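Local structure of YfkN protein (Bacillus subtilis subsp. subtilis, 3GVE) at residues F111-G114 with L115-D119. The protein belongs to the calcineurin-like phosphoesterase family of metal-dependent proteins and carries a manganese and a magnesium ion side by side. Sequence-based numbering, arbitrary orientation.
Sequences FNYG and LDFLD
Leu118 sets its CD2 methyl over one face of the Phe111 ring, 4.0 Å from the ring centroid and 3.7 Å from CE1, a CH-pi contact displaced toward the rim rather than centred. Leu115 uses the same branch differently: its CD2 comes to the edge of that ring, near the ring plane, 4.1 Å from Phe111 CD1. Two leucines from the first turn of the helix thus hold the phenyl group at a face and at an edge. The trans chi1 (-179°) carries the Leu118 branches back to the Phe111 ring.

The ring-on-ring contact is between Tyr113 and Phe117, whose side chains run side by side in the same direction. Their planes stand at 82°, the edge of Tyr113 turned to the face of Phe117 in an offset edge-to-face pair with centroids 5.9 Å apart; closer in, Phe117 CD2 lies 3.8 Å from Tyr113 CB.

Between these two groups the backbone makes a type I turn from Phe111 to Gly114, closed by Gly114 N to Phe111 O, and Gly114 serves as N-cap, at a positive phi of 96°. The first helical bond, Leu118 N to Gly114 O, is weak at 3.3 Å. Phe117 N instead donates to a water at 3.0 Å, which in turn donates to Tyr113 O, so this helix-start amide is satisfied by solvent.

The same loop carries Asn108, a magnesium ligand, and Asn112 OD1 is hydrogen-bonded to His109 ND1. The turn ends the loop that runs from strand 104-105 to helix 115-123, with Phe111 and Leu115 set against Tyr143 and Leu183 of helix 180-183, and Tyr113 and Phe117 against Val76 of helix 70-85.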
loop_
_atom_site.group_PDB
_atom_site.type_symbol
_atom_site.label_atom_id
_atom_site.label_comp_id
_atom_site.label_asym_id
_atom_site.label_seq_id
_atom_site.Cartn_x
_atom_site.Cartn_y
_atom_site.Cartn_z
ATOM N N PHE A 111 14.864 -8.196 0.729
ATOM C CA PHE A 111 15.674 -8.609 -0.409
ATOM C C PHE A 111 15.548 -7.707 -1.627
ATOM O O PHE A 111 16.247 -7.894 -2.595
ATOM C CB PHE A 111 15.309 -10.052 -0.785
ATOM C CG PHE A 111 15.651 -11.048 0.290
ATOM C CD1 PHE A 111 16.921 -11.569 0.377
ATOM C CD2 PHE A 111 14.716 -11.419 1.236
ATOM C CE1 PHE A 111 17.246 -12.459 1.385
ATOM C CE2 PHE A 111 15.034 -12.290 2.233
ATOM C CZ PHE A 111 16.289 -12.813 2.307
ATOM N N ASN A 112 14.635 -6.739 -1.570
ATOM C CA ASN A 112 14.296 -5.904 -2.732
ATOM C C ASN A 112 15.469 -5.066 -3.251
ATOM O O ASN A 112 15.500 -4.702 -4.405
ATOM C CB ASN A 112 13.158 -4.915 -2.410
ATOM C CG ASN A 112 11.781 -5.551 -2.221
ATOM O OD1 ASN A 112 10.864 -4.834 -1.891
ATOM N ND2 ASN A 112 11.634 -6.845 -2.431
ATOM N N TYR A 113 16.419 -4.749 -2.385
ATOM C CA TYR A 113 17.537 -3.879 -2.757
ATOM C C TYR A 113 18.838 -4.658 -2.951
ATOM O O TYR A 113 19.906 -4.073 -3.056
ATOM C CB TYR A 113 17.706 -2.779 -1.707
ATOM C CG TYR A 113 16.527 -1.830 -1.629
ATOM C CD1 TYR A 113 15.851 -1.450 -2.771
ATOM C CD2 TYR A 113 16.104 -1.316 -0.430
ATOM C CE1 TYR A 113 14.783 -0.598 -2.716
ATOM C CE2 TYR A 113 15.022 -0.444 -0.372
ATOM C CZ TYR A 113 14.380 -0.087 -1.520
ATOM O OH TYR A 113 13.319 0.771 -1.457
ATOM N N GLY A 114 18.725 -5.979 -3.009
ATOM C CA GLY A 114 19.874 -6.824 -3.282
ATOM C C GLY A 114 20.530 -7.390 -2.038
ATOM O O GLY A 114 20.349 -6.894 -0.955
ATOM N N LEU A 115 21.313 -8.440 -2.219
ATOM C CA LEU A 115 21.946 -9.151 -1.117
ATOM C C LEU A 115 23.026 -8.324 -0.405
ATOM O O LEU A 115 23.171 -8.420 0.789
ATOM C CB LEU A 115 22.539 -10.475 -1.606
ATOM C CG LEU A 115 21.509 -11.555 -2.001
ATOM C CD1 LEU A 115 22.170 -12.689 -2.787
ATOM C CD2 LEU A 115 20.807 -12.136 -0.765
ATOM N N ASP A 116 23.777 -7.523 -1.149
ATOM C CA ASP A 116 24.861 -6.770 -0.525
ATOM C C ASP A 116 24.322 -5.698 0.422
ATOM O O ASP A 116 24.809 -5.552 1.521
ATOM C CB ASP A 116 25.793 -6.139 -1.564
ATOM C CG ASP A 116 26.622 -7.161 -2.322
ATOM O OD1 ASP A 116 26.762 -8.306 -1.878
ATOM O OD2 ASP A 116 27.135 -6.780 -3.378
ATOM N N PHE A 117 23.296 -4.970 -0.020
ATOM C CA PHE A 117 22.694 -3.942 0.808
ATOM C C PHE A 117 22.091 -4.554 2.063
ATOM O O PHE A 117 22.215 -4.009 3.132
ATOM C CB PHE A 117 21.652 -3.153 0.026
ATOM C CG PHE A 117 21.063 -2.011 0.800
ATOM C CD1 PHE A 117 21.778 -0.835 0.994
ATOM C CD2 PHE A 117 19.801 -2.109 1.343
ATOM C CE1 PHE A 117 21.233 0.220 1.701
ATOM C CE2 PHE A 117 19.266 -1.051 2.033
ATOM C CZ PHE A 117 19.984 0.112 2.211
ATOM N N LEU A 118 21.485 -5.720 1.928
ATOM C CA LEU A 118 20.921 -6.392 3.085
ATOM C C LEU A 118 22.013 -6.798 4.084
ATOM O O LEU A 118 21.857 -6.631 5.269
ATOM C CB LEU A 118 20.087 -7.613 2.660
ATOM C CG LEU A 118 19.408 -8.388 3.794
ATOM C CD1 LEU A 118 18.586 -7.448 4.674
ATOM C CD2 LEU A 118 18.529 -9.504 3.225
ATOM N N ASP A 119 23.110 -7.359 3.579
ATOM C CA ASP A 119 24.234 -7.716 4.440
ATOM C C ASP A 119 24.740 -6.464 5.163
ATOM O O ASP A 119 25.007 -6.505 6.338
ATOM C CB ASP A 119 25.381 -8.349 3.646
ATOM C CG ASP A 119 25.123 -9.806 3.268
ATOM O OD1 ASP A 119 24.318 -10.498 3.907
ATOM O OD2 ASP A 119 25.768 -10.244 2.311
HETATM O O HOH W 1 22.584 -4.769 -2.883
#